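Local structure of uncharacterized protein (Starkeya novella, 5I20) at residues P32-F40 with L75-F83; Y99-S109 with V237-P248. The protein transports amino acids of widely differing kinds, among them L-threonine, L-methionine, L-lysine and L-glutamate, across the cell inner membrane. One frame throughout, in Å; residues are numbered along the deposited sequence.

Interaction 1. Residues P32-F40 with L75-F83. With OLC ((2R)-2,3-dihydroxypropyl (9Z)-octadec-9-enoate), chain G.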
loop_
_atom_site.group_PDB
_atom_site.type_symbol
_atom_site.label_atom_id
_atom_site.label_comp_id
_atom_site.label_asym_id
_atom_site.label_seq_id
_atom_site.Cartn_x
_atom_site.Cartn_y
_atom_site.Cartn_z
ATOM N N PRO A 32 10.924 -12.707 -0.773
ATOM C CA PRO A 32 10.430 -11.331 -0.609
ATOM C C PRO A 32 11.494 -10.258 -0.360
ATOM O O PRO A 32 11.391 -9.174 -0.936
ATOM C CB PRO A 32 9.503 -11.442 0.610
ATOM C CG PRO A 32 9.989 -12.636 1.350
ATOM C CD PRO A 32 10.411 -13.597 0.284
ATOM N N PHE A 33 12.478 -10.538 0.488
ATOM C CA PHE A 33 13.462 -9.521 0.851
ATOM C C PHE A 33 14.389 -9.165 -0.304
ATOM O O PHE A 33 14.708 -7.992 -0.511
ATOM C CB PHE A 33 14.283 -9.974 2.058
ATOM C CG PHE A 33 13.643 -9.654 3.374
ATOM C CD1 PHE A 33 13.437 -8.336 3.752
ATOM C CD2 PHE A 33 13.250 -10.664 4.236
ATOM C CE1 PHE A 33 12.847 -8.031 4.962
ATOM C CE2 PHE A 33 12.660 -10.366 5.450
ATOM C CZ PHE A 33 12.459 -9.048 5.813
ATOM N N LEU A 34 14.826 -10.174 -1.048
ATOM C CA LEU A 34 15.641 -9.937 -2.232
ATOM C C LEU A 34 14.836 -9.174 -3.275
ATOM O O LEU A 34 15.351 -8.271 -3.930
ATOM C CB LEU A 34 16.150 -11.251 -2.823
ATOM C CG LEU A 34 17.071 -11.097 -4.036
ATOM C CD1 LEU A 34 18.353 -10.373 -3.644
ATOM C CD2 LEU A 34 17.379 -12.446 -4.661
ATOM N N LEU A 35 13.566 -9.539 -3.416
ATOM C CA LEU A 35 12.680 -8.891 -4.377
ATOM C C LEU A 35 12.452 -7.438 -3.979
ATOM O O LEU A 35 12.333 -6.557 -4.830
ATOM C CB LEU A 35 11.348 -9.641 -4.472
ATOM C CG LEU A 35 10.382 -9.232 -5.587
ATOM C CD1 LEU A 35 10.993 -9.490 -6.959
ATOM C CD2 LEU A 35 9.050 -9.958 -5.445
ATOM N N THR A 36 12.401 -7.198 -2.674
ATOM C CA THR A 36 12.253 -5.853 -2.137
ATOM C C THR A 36 13.508 -5.028 -2.410
ATOM O O THR A 36 13.426 -3.888 -2.870
ATOM C CB THR A 36 11.968 -5.889 -0.621
ATOM O OG1 THR A 36 10.735 -6.582 -0.385
ATOM C CG2 THR A 36 11.871 -4.483 -0.053
ATOM N N ALA A 37 14.666 -5.620 -2.129
ATOM C CA ALA A 37 15.954 -4.974 -2.370
ATOM C C ALA A 37 16.124 -4.562 -3.832
ATOM O O ALA A 37 16.613 -3.471 -4.125
ATOM C CB ALA A 37 17.089 -5.895 -1.952
ATOM N N LEU A 38 15.717 -5.438 -4.745
ATOM C CA LEU A 38 15.844 -5.159 -6.170
ATOM C C LEU A 38 14.845 -4.095 -6.623
ATOM O O LEU A 38 15.204 -3.158 -7.335
ATOM C CB LEU A 38 15.657 -6.442 -6.988
ATOM C CG LEU A 38 16.717 -7.537 -6.829
ATOM C CD1 LEU A 38 16.307 -8.799 -7.576
ATOM C CD2 LEU A 38 18.084 -7.057 -7.305
ATOM N N THR A 39 13.593 -4.233 -6.205
ATOM C CA THR A 39 12.547 -3.324 -6.669
ATOM C C THR A 39 12.637 -1.928 -6.046
ATOM O O THR A 39 12.274 -0.940 -6.683
ATOM C CB THR A 39 11.143 -3.907 -6.397
ATOM O OG1 THR A 39 11.063 -4.366 -5.042
ATOM C CG2 THR A 39 10.863 -5.070 -7.338
ATOM N N PHE A 40 13.123 -1.842 -4.812
ATOM C CA PHE A 40 13.230 -0.547 -4.146
ATOM C C PHE A 40 14.483 0.212 -4.565
ATOM O O PHE A 40 14.526 1.439 -4.478
ATOM C CB PHE A 40 13.189 -0.713 -2.626
ATOM C CG PHE A 40 11.801 -0.656 -2.058
ATOM C CD1 PHE A 40 10.996 -1.782 -2.047
ATOM C CD2 PHE A 40 11.294 0.529 -1.557
ATOM C CE1 PHE A 40 9.717 -1.729 -1.533
ATOM C CE2 PHE A 40 10.015 0.588 -1.043
ATOM C CZ PHE A 40 9.227 -0.543 -1.032
ATOM N N LEU A 75 8.655 2.518 5.654
ATOM C CA LEU A 75 8.717 1.616 4.510
ATOM C C LEU A 75 9.277 0.241 4.863
ATOM O O LEU A 75 8.688 -0.775 4.498
ATOM C CB LEU A 75 9.545 2.237 3.387
ATOM C CG LEU A 75 8.986 3.529 2.789
ATOM C CD1 LEU A 75 9.650 3.820 1.455
ATOM C CD2 LEU A 75 7.471 3.456 2.634
ATOM N N PHE A 76 10.407 0.196 5.563
ATOM C CA PHE A 76 11.001 -1.096 5.895
ATOM C C PHE A 76 10.187 -1.824 6.954
ATOM O O PHE A 76 10.037 -3.044 6.899
ATOM C CB PHE A 76 12.446 -0.944 6.371
ATOM C CG PHE A 76 13.089 -2.247 6.759
ATOM C CD1 PHE A 76 13.593 -3.104 5.790
ATOM C CD2 PHE A 76 13.180 -2.624 8.091
ATOM C CE1 PHE A 76 14.181 -4.312 6.144
ATOM C CE2 PHE A 76 13.766 -3.830 8.453
ATOM C CZ PHE A 76 14.267 -4.673 7.477
ATOM N N GLY A 77 9.670 -1.068 7.917
ATOM C CA GLY A 77 8.877 -1.625 8.998
ATOM C C GLY A 77 7.706 -2.480 8.547
ATOM O O GLY A 77 7.605 -3.644 8.926
ATOM N N TYR A 78 6.820 -1.915 7.734
ATOM C CA TYR A 78 5.611 -2.633 7.351
ATOM C C TYR A 78 5.941 -3.782 6.399
ATOM O O TYR A 78 5.221 -4.777 6.349
ATOM C CB TYR A 78 4.581 -1.675 6.731
ATOM C CG TYR A 78 4.722 -1.441 5.245
ATOM C CD1 TYR A 78 5.562 -0.450 4.755
ATOM C CD2 TYR A 78 3.994 -2.195 4.333
ATOM C CE1 TYR A 78 5.686 -0.229 3.400
ATOM C CE2 TYR A 78 4.115 -1.984 2.978
ATOM C CZ TYR A 78 4.959 -0.997 2.515
ATOM O OH TYR A 78 5.081 -0.782 1.164
ATOM N N HIS A 79 7.042 -3.648 5.664
ATOM C CA HIS A 79 7.541 -4.727 4.811
ATOM C C HIS A 79 8.005 -5.939 5.619
ATOM O O HIS A 79 7.651 -7.075 5.310
ATOM C CB HIS A 79 8.696 -4.231 3.944
ATOM C CG HIS A 79 8.289 -3.840 2.559
ATOM N ND1 HIS A 79 7.896 -2.561 2.231
ATOM C CD2 HIS A 79 8.219 -4.561 1.415
ATOM C CE1 HIS A 79 7.598 -2.511 0.945
ATOM N NE2 HIS A 79 7.788 -3.710 0.426
ATOM N N PHE A 80 8.808 -5.685 6.647
ATOM C CA PHE A 80 9.378 -6.745 7.476
ATOM C C PHE A 80 8.304 -7.548 8.202
ATOM O O PHE A 80 8.385 -8.773 8.285
ATOM C CB PHE A 80 10.357 -6.148 8.490
ATOM C CG PHE A 80 10.927 -7.151 9.456
ATOM C CD1 PHE A 80 12.018 -7.925 9.104
ATOM C CD2 PHE A 80 10.379 -7.309 10.721
ATOM C CE1 PHE A 80 12.550 -8.846 9.990
ATOM C CE2 PHE A 80 10.906 -8.227 11.611
ATOM C CZ PHE A 80 11.993 -8.996 11.246
ATOM N N PHE A 81 7.303 -6.852 8.732
ATOM C CA PHE A 81 6.258 -7.506 9.513
ATOM C C PHE A 81 5.255 -8.231 8.624
ATOM O O PHE A 81 4.658 -9.224 9.035
ATOM C CB PHE A 81 5.541 -6.491 10.405
ATOM C CG PHE A 81 6.288 -6.167 11.667
ATOM C CD1 PHE A 81 6.223 -7.014 12.761
ATOM C CD2 PHE A 81 7.064 -5.024 11.756
ATOM C CE1 PHE A 81 6.912 -6.722 13.921
ATOM C CE2 PHE A 81 7.755 -4.727 12.914
ATOM C CZ PHE A 81 7.679 -5.575 13.997
ATOM N N TYR A 82 5.075 -7.746 7.403
ATOM C CA TYR A 82 4.173 -8.416 6.480
ATOM C C TYR A 82 4.806 -9.700 5.947
ATOM O O TYR A 82 4.120 -10.704 5.750
ATOM C CB TYR A 82 3.782 -7.495 5.327
ATOM C CG TYR A 82 2.692 -8.080 4.466
ATOM C CD1 TYR A 82 1.439 -8.357 4.997
ATOM C CD2 TYR A 82 2.915 -8.366 3.126
ATOM C CE1 TYR A 82 0.437 -8.900 4.219
ATOM C CE2 TYR A 82 1.918 -8.908 2.337
ATOM C CZ TYR A 82 0.682 -9.173 2.889
ATOM O OH TYR A 82 -0.312 -9.713 2.108
ATOM N N PHE A 83 6.116 -9.667 5.724
ATOM C CA PHE A 83 6.842 -10.861 5.298
ATOM C C PHE A 83 6.833 -11.903 6.411
ATOM O O PHE A 83 6.762 -13.105 6.152
ATOM C CB PHE A 83 8.280 -10.518 4.901
ATOM C CG PHE A 83 8.380 -9.622 3.700
ATOM C CD1 PHE A 83 7.331 -9.532 2.796
ATOM C CD2 PHE A 83 9.520 -8.868 3.474
ATOM C CE1 PHE A 83 7.416 -8.704 1.689
ATOM C CE2 PHE A 83 9.611 -8.041 2.370
ATOM C CZ PHE A 83 8.557 -7.959 1.476
HETATM C C10 OLC G . 0.276 -0.602 0.861
HETATM C C9 OLC G . 1.066 -0.232 -0.346
HETATM C C11 OLC G . 0.915 -1.430 1.920
HETATM C C8 OLC G . 2.469 -0.709 -0.495
HETATM C C16 OLC G . -1.182 -5.990 1.314
HETATM C C12 OLC G . -0.119 -2.254 2.609
HETATM C C7 OLC G . 2.528 -1.871 -1.429
HETATM C C15 OLC G . -0.077 -5.693 2.272
HETATM C C13 OLC G . 0.513 -3.492 3.150
HETATM C C6 OLC G . 3.947 -2.305 -1.598
HETATM C C14 OLC G . -0.489 -4.595 3.195
HETATM C C5 OLC G . 4.088 -3.731 -1.185
HETATM C C4 OLC G . 5.366 -4.290 -1.717
HETATM C C3 OLC G . 5.408 -5.762 -1.476
HETATM C C2 OLC G . 6.582 -6.349 -2.186
#

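Interaction 2. Residues Y99-S109 with V237-P248. With OLC ((2R)-2,3-dihydroxypropyl (9Z)-octadec-9-enoate), chain G; OLC ((2R)-2,3-dihydroxypropyl (9Z)-octadec-9-enoate), chain H; SO4 (sulfate ion), chain K.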
loop_
_atom_site.group_PDB
_atom_site.type_symbol
_atom_site.label_atom_id
_atom_site.label_comp_id
_atom_site.label_asym_id
_atom_site.label_seq_id
_atom_site.Cartn_x
_atom_site.Cartn_y
_atom_site.Cartn_z
ATOM N N TYR A 99 -5.090 -5.536 5.519
ATOM C CA TYR A 99 -5.938 -4.580 4.809
ATOM C C TYR A 99 -6.952 -3.899 5.723
ATOM O O TYR A 99 -7.975 -3.382 5.272
ATOM C CB TYR A 99 -6.643 -5.249 3.625
ATOM C CG TYR A 99 -6.134 -4.711 2.309
ATOM C CD1 TYR A 99 -6.510 -3.450 1.865
ATOM C CD2 TYR A 99 -5.252 -5.444 1.526
ATOM C CE1 TYR A 99 -6.039 -2.939 0.673
ATOM C CE2 TYR A 99 -4.773 -4.941 0.327
ATOM C CZ TYR A 99 -5.171 -3.688 -0.093
ATOM O OH TYR A 99 -4.703 -3.178 -1.282
ATOM N N LEU A 100 -6.642 -3.894 7.014
ATOM C CA LEU A 100 -7.273 -2.978 7.944
ATOM C C LEU A 100 -6.657 -1.591 7.799
ATOM O O LEU A 100 -7.202 -0.613 8.311
ATOM C CB LEU A 100 -7.127 -3.472 9.386
ATOM C CG LEU A 100 -8.069 -4.598 9.807
ATOM C CD1 LEU A 100 -7.644 -5.190 11.142
ATOM C CD2 LEU A 100 -9.495 -4.080 9.879
ATOM N N TRP A 101 -5.530 -1.499 7.096
ATOM C CA TRP A 101 -4.799 -0.231 7.030
ATOM C C TRP A 101 -5.557 0.935 6.376
ATOM O O TRP A 101 -5.327 2.082 6.754
ATOM C CB TRP A 101 -3.432 -0.411 6.338
ATOM C CG TRP A 101 -3.398 -0.662 4.844
ATOM C CD1 TRP A 101 -3.258 -1.870 4.224
ATOM C CD2 TRP A 101 -3.445 0.321 3.791
ATOM N NE1 TRP A 101 -3.240 -1.708 2.861
ATOM C CE2 TRP A 101 -3.350 -0.375 2.566
ATOM C CE3 TRP A 101 -3.574 1.714 3.765
ATOM C CZ2 TRP A 101 -3.376 0.274 1.329
ATOM C CZ3 TRP A 101 -3.599 2.360 2.530
ATOM C CH2 TRP A 101 -3.499 1.637 1.332
ATOM N N PRO A 102 -6.452 0.670 5.405
ATOM C CA PRO A 102 -7.163 1.860 4.922
ATOM C C PRO A 102 -8.107 2.449 5.971
ATOM O O PRO A 102 -8.208 3.671 6.075
ATOM C CB PRO A 102 -7.944 1.337 3.713
ATOM C CG PRO A 102 -7.169 0.146 3.253
ATOM C CD PRO A 102 -6.676 -0.489 4.520
ATOM N N LEU A 103 -8.776 1.593 6.738
ATOM C CA LEU A 103 -9.639 2.047 7.824
ATOM C C LEU A 103 -8.827 2.788 8.886
ATOM O O LEU A 103 -9.273 3.793 9.436
ATOM C CB LEU A 103 -10.381 0.863 8.450
ATOM C CG LEU A 103 -11.269 1.145 9.667
ATOM C CD1 LEU A 103 -12.371 2.137 9.319
ATOM C CD2 LEU A 103 -11.864 -0.153 10.207
ATOM N N LEU A 104 -7.626 2.291 9.159
ATOM C CA LEU A 104 -6.755 2.890 10.161
ATOM C C LEU A 104 -6.338 4.303 9.770
ATOM O O LEU A 104 -6.299 5.199 10.611
ATOM C CB LEU A 104 -5.519 2.015 10.383
ATOM C CG LEU A 104 -5.772 0.674 11.070
ATOM C CD1 LEU A 104 -4.486 -0.123 11.218
ATOM C CD2 LEU A 104 -6.434 0.890 12.425
ATOM N N ILE A 105 -6.031 4.496 8.491
ATOM C CA ILE A 105 -5.692 5.818 7.980
ATOM C C ILE A 105 -6.857 6.793 8.170
ATOM O O ILE A 105 -6.659 7.925 8.617
ATOM C CB ILE A 105 -5.294 5.760 6.486
ATOM C CG1 ILE A 105 -3.908 5.123 6.337
ATOM C CG2 ILE A 105 -5.308 7.147 5.863
ATOM C CD1 ILE A 105 -3.407 5.063 4.916
ATOM N N VAL A 106 -8.066 6.347 7.840
ATOM C CA VAL A 106 -9.257 7.171 8.023
ATOM C C VAL A 106 -9.411 7.562 9.489
ATOM O O VAL A 106 -9.587 8.737 9.808
ATOM C CB VAL A 106 -10.537 6.451 7.545
ATOM C CG1 VAL A 106 -11.772 7.272 7.893
ATOM C CG2 VAL A 106 -10.476 6.183 6.049
ATOM N N LEU A 107 -9.323 6.576 10.376
ATOM C CA LEU A 107 -9.429 6.822 11.811
ATOM C C LEU A 107 -8.282 7.696 12.334
ATOM O O LEU A 107 -8.508 8.610 13.127
ATOM C CB LEU A 107 -9.477 5.493 12.576
ATOM C CG LEU A 107 -10.722 4.628 12.338
ATOM C CD1 LEU A 107 -10.607 3.277 13.033
ATOM C CD2 LEU A 107 -11.979 5.361 12.792
ATOM N N PHE A 108 -7.059 7.433 11.881
ATOM C CA PHE A 108 -5.901 8.176 12.379
ATOM C C PHE A 108 -5.834 9.595 11.815
ATOM O O PHE A 108 -5.108 10.439 12.340
ATOM C CB PHE A 108 -4.596 7.431 12.063
ATOM C CG PHE A 108 -4.456 6.110 12.776
ATOM C CD1 PHE A 108 -5.252 5.801 13.866
ATOM C CD2 PHE A 108 -3.524 5.177 12.352
ATOM C CE1 PHE A 108 -5.124 4.583 14.517
ATOM C CE2 PHE A 108 -3.391 3.960 13.002
ATOM C CZ PHE A 108 -4.190 3.665 14.085
ATOM N N SER A 109 -6.592 9.862 10.753
ATOM C CA SER A 109 -6.591 11.189 10.138
ATOM C C SER A 109 -7.269 12.211 11.043
ATOM O O SER A 109 -7.117 13.419 10.852
ATOM C CB SER A 109 -7.280 11.161 8.771
ATOM O OG SER A 109 -8.672 10.938 8.901
ATOM N N VAL A 237 -6.442 13.086 3.005
ATOM C CA VAL A 237 -6.021 11.847 3.652
ATOM C C VAL A 237 -7.181 10.910 4.000
ATOM O O VAL A 237 -7.090 9.698 3.792
ATOM C CB VAL A 237 -5.227 12.141 4.943
ATOM C CG1 VAL A 237 -4.859 10.846 5.658
ATOM C CG2 VAL A 237 -3.980 12.946 4.626
ATOM N N ARG A 238 -8.271 11.455 4.533
ATOM C CA ARG A 238 -9.367 10.591 4.958
ATOM C C ARG A 238 -10.072 9.999 3.742
ATOM O O ARG A 238 -10.602 8.892 3.802
ATOM C CB ARG A 238 -10.360 11.342 5.861
ATOM C CG ARG A 238 -11.034 12.558 5.252
ATOM C CD ARG A 238 -10.523 13.841 5.889
ATOM N NE ARG A 238 -11.601 14.778 6.188
ATOM C CZ ARG A 238 -12.051 15.704 5.345
ATOM N NH1 ARG A 238 -11.519 15.824 4.137
ATOM N NH2 ARG A 238 -13.036 16.512 5.711
ATOM N N LEU A 239 -10.047 10.727 2.632
ATOM C CA LEU A 239 -10.642 10.237 1.397
ATOM C C LEU A 239 -9.762 9.179 0.734
ATOM O O LEU A 239 -10.264 8.168 0.239
ATOM C CB LEU A 239 -10.899 11.396 0.431
ATOM C CG LEU A 239 -11.672 11.044 -0.841
ATOM C CD1 LEU A 239 -12.949 10.295 -0.496
ATOM C CD2 LEU A 239 -11.987 12.303 -1.631
ATOM N N LEU A 240 -8.453 9.412 0.726
ATOM C CA LEU A 240 -7.515 8.452 0.148
ATOM C C LEU A 240 -7.509 7.154 0.953
ATOM O O LEU A 240 -7.245 6.079 0.413
ATOM C CB LEU A 240 -6.104 9.047 0.069
ATOM C CG LEU A 240 -5.892 10.095 -1.030
ATOM C CD1 LEU A 240 -4.580 10.839 -0.833
ATOM C CD2 LEU A 240 -5.935 9.446 -2.410
ATOM N N GLY A 241 -7.804 7.259 2.246
ATOM C CA GLY A 241 -8.010 6.085 3.077
ATOM C C GLY A 241 -9.199 5.281 2.581
ATOM O O GLY A 241 -9.109 4.068 2.391
ATOM N N VAL A 242 -10.313 5.972 2.353
ATOM C CA VAL A 242 -11.522 5.350 1.822
ATOM C C VAL A 242 -11.259 4.725 0.454
ATOM O O VAL A 242 -11.621 3.574 0.206
ATOM C CB VAL A 242 -12.682 6.374 1.704
ATOM C CG1 VAL A 242 -13.908 5.733 1.065
ATOM C CG2 VAL A 242 -13.031 6.938 3.072
ATOM N N LEU A 243 -10.610 5.484 -0.424
ATOM C CA LEU A 243 -10.363 5.050 -1.796
ATOM C C LEU A 243 -9.381 3.887 -1.892
ATOM O O LEU A 243 -9.342 3.191 -2.904
ATOM C CB LEU A 243 -9.851 6.222 -2.631
ATOM C CG LEU A 243 -10.843 7.366 -2.838
ATOM C CD1 LEU A 243 -10.181 8.525 -3.561
ATOM C CD2 LEU A 243 -12.075 6.882 -3.594
ATOM N N SER A 244 -8.588 3.672 -0.848
ATOM C CA SER A 244 -7.606 2.589 -0.869
ATOM C C SER A 244 -8.260 1.204 -0.953
ATOM O O SER A 244 -7.659 0.272 -1.477
ATOM C CB SER A 244 -6.693 2.677 0.356
ATOM O OG SER A 244 -5.805 3.777 0.236
ATOM N N TYR A 245 -9.496 1.066 -0.471
ATOM C CA TYR A 245 -10.208 -0.206 -0.626
ATOM C C TYR A 245 -10.621 -0.479 -2.076
ATOM O O TYR A 245 -11.260 -1.487 -2.361
ATOM C CB TYR A 245 -11.444 -0.263 0.278
ATOM C CG TYR A 245 -11.109 -0.549 1.720
ATOM C CD1 TYR A 245 -10.369 -1.674 2.071
ATOM C CD2 TYR A 245 -11.503 0.319 2.729
ATOM C CE1 TYR A 245 -10.047 -1.933 3.386
ATOM C CE2 TYR A 245 -11.185 0.070 4.047
ATOM C CZ TYR A 245 -10.456 -1.057 4.371
ATOM O OH TYR A 245 -10.136 -1.308 5.685
ATOM N N ALA A 246 -10.265 0.413 -2.994
ATOM C CA ALA A 246 -10.491 0.139 -4.405
ATOM C C ALA A 246 -9.433 -0.828 -4.928
ATOM O O ALA A 246 -9.666 -1.541 -5.901
ATOM C CB ALA A 246 -10.488 1.422 -5.217
ATOM N N ALA A 247 -8.277 -0.857 -4.270
ATOM C CA ALA A 247 -7.156 -1.680 -4.722
ATOM C C ALA A 247 -7.480 -3.181 -4.794
ATOM O O ALA A 247 -7.161 -3.814 -5.798
ATOM C CB ALA A 247 -5.929 -1.444 -3.838
ATOM N N PRO A 248 -8.111 -3.760 -3.749
ATOM C CA PRO A 248 -8.458 -5.183 -3.889
ATOM C C PRO A 248 -9.449 -5.460 -5.017
ATOM O O PRO A 248 -9.324 -6.472 -5.704
ATOM C CB PRO A 248 -9.083 -5.528 -2.534
ATOM C CG PRO A 248 -8.488 -4.542 -1.589
ATOM C CD PRO A 248 -8.378 -3.276 -2.381
HETATM C C10 OLC G . 0.276 -0.602 0.861
HETATM C C9 OLC G . 1.066 -0.232 -0.346
HETATM C C11 OLC G . 0.915 -1.430 1.920
HETATM C C8 OLC G . 2.469 -0.709 -0.495
HETATM C C16 OLC G . -1.182 -5.990 1.314
HETATM C C12 OLC G . -0.119 -2.254 2.609
HETATM C C7 OLC G . 2.528 -1.871 -1.429
HETATM C C15 OLC G . -0.077 -5.693 2.272
HETATM C C13 OLC G . 0.513 -3.492 3.150
HETATM C C6 OLC G . 3.947 -2.305 -1.598
HETATM C C14 OLC G . -0.489 -4.595 3.195
HETATM C C5 OLC G . 4.088 -3.731 -1.185
HETATM C C4 OLC G . 5.366 -4.290 -1.717
HETATM C C3 OLC G . 5.408 -5.762 -1.476
HETATM C C2 OLC G . 6.582 -6.349 -2.186
HETATM C C8 OLC H . -11.834 8.732 -7.598
HETATM C C7 OLC H . -10.590 9.487 -7.922
HETATM C C6 OLC H . -10.210 10.351 -6.768
HETATM C C5 OLC H . -11.156 11.500 -6.687
HETATM C C4 OLC H . -10.534 12.604 -5.902
HETATM C C3 OLC H . -11.557 13.658 -5.651
HETATM C C2 OLC H . -10.882 14.891 -5.157
HETATM C C1 OLC H . -11.533 15.332 -3.892
HETATM O O19 OLC H . -10.871 15.886 -3.026
HETATM O O20 OLC H . -12.889 15.174 -3.737
HETATM S S SO4 K . -14.244 19.371 4.227
HETATM O O1 SO4 K . -14.875 20.677 4.070
HETATM O O2 SO4 K . -14.152 19.043 5.646
HETATM O O3 SO4 K . -15.047 18.361 3.542
HETATM O O4 SO4 K . -12.904 19.403 3.651
#

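Interaction 1. Residues P32-F40 with L75-F83
P32 O is gripped twice by T36, whose OG1 also meets the edge of the F83 ring on the facing helix, with T36 OG1 and F83 CZ 3.2 Å apart. T36 OG1 stands 2.7 Å from P32 O, while T36 N bonds to the same oxygen from the other face of the carbonyl plane. P32 and T36 lie on one member of an antiparallel pair of transmembrane helices in the basket-shaped DMT fold; the segments 32-40 and 75-83 run at 155° with axes no closer than 11.2 Å. Large aromatic side chains suit so wide a gap. Because CG is anti to the carbonyl carbon (chi1 -65°), the F83 ring reaches across to the first turn of the other helix. There the CB of P32 sits squarely over one face, 3.5 Å from the ring centroid, a CH-pi contact, while H79 O lies over the opposite face. The same ring turns its edge into F33: F83 CD2 lies over the centre of the F33 ring in a T-shaped pair with planes at 84°. F33 CZ then touches F80 CD1 at 3.5 Å, and F76 CE1 comes against F33 CE1. Threonine suits its place since the helix carbonyl takes up its hydroxyl and leaves CG2 turned to H79. The imidazole is steadied by its own helix, ND1 donating to L75 O nearly in the ring plane, and receives the edge of F40 on its face in an offset edge-to-face pair. The acyl chain of a bound monoolein bends back on itself beside helix 65-88: its C4 lies 3.3 Å from H79 NE2, and its C15 lies over a face of the Y82 ring, 3.6 Å from CZ.

Interaction 2. Residues Y99-S109 with V237-P248
Y245 lays its ring over P102 from the turn that interrupts transmembrane segment 237-258, just past helix 237-243. This broken segment joins the two EamA-like halves of the DMT transporter: helices 101-108 and 237-243 pack antiparallel, at 164°, with axes only 7.8 Å apart. From CB, a chi1 of -77° swings CG to the side of the backbone N and so aims the ring at P102. CD2 and CE2 then pass over P102 CB, the latter at 3.5 Å, and CD1 and CE1 over P102 CG, making a CH-pi contact that suits a rigid proline. At the tip OH donates to Y99 O, 3.0 Å away in the carbonyl plane, and accepts a weak bond from L103 N. A phenylalanine in its place would probably keep the CH-pi contact with P102 but leave Y99 O and L103 N without this mate. Y99 slides past Y245 in the opposite direction and takes P248 CG over one ring face, 3.7 Å from CE1.

Further along, V106 CG2 packs onto the bare backbone of G241, 3.8 Å from its C, and P102 CB comes within 3.3 Å of G241 O. S244 OG is spent on L240 O, yet still lies 3.3 Å from W101 CH2. At the cytoplasmic end I105 CG2 meets V237 CG1, and S109 OG lies against R238 CB; the R238 guanidinium turns away to a salt bridge with D236, with a weak bond to a sulfate. Helix 150-169 flanks L104 and I105, W228 of helix 224-234 covers W101, I105 and S244, and Y245 also touches helices 119-136 and 265-282.

Both contacts are largely buried antiparallel packings of transmembrane helices, on opposite sides of the chain's centre and with centres about 21 Å apart. Interaction 1 joins two helices of the first EamA range; interaction 2 joins one from each range, and so ties the two halves of the sequence together. Their chemistry follows their spacing. Across the wide gap of 32-40 and 75-83, aromatic rings do the spanning, and T36 OG1 and H79 ND1 bond to carbonyls of their own helices; at 99-109 and 237-248 the backbones come close at G241, and a tyrosine side chain bonds to main-chain atoms across the contact. One monoolein chain touches both contacts, whose nearest atoms remain about 7 Å apart.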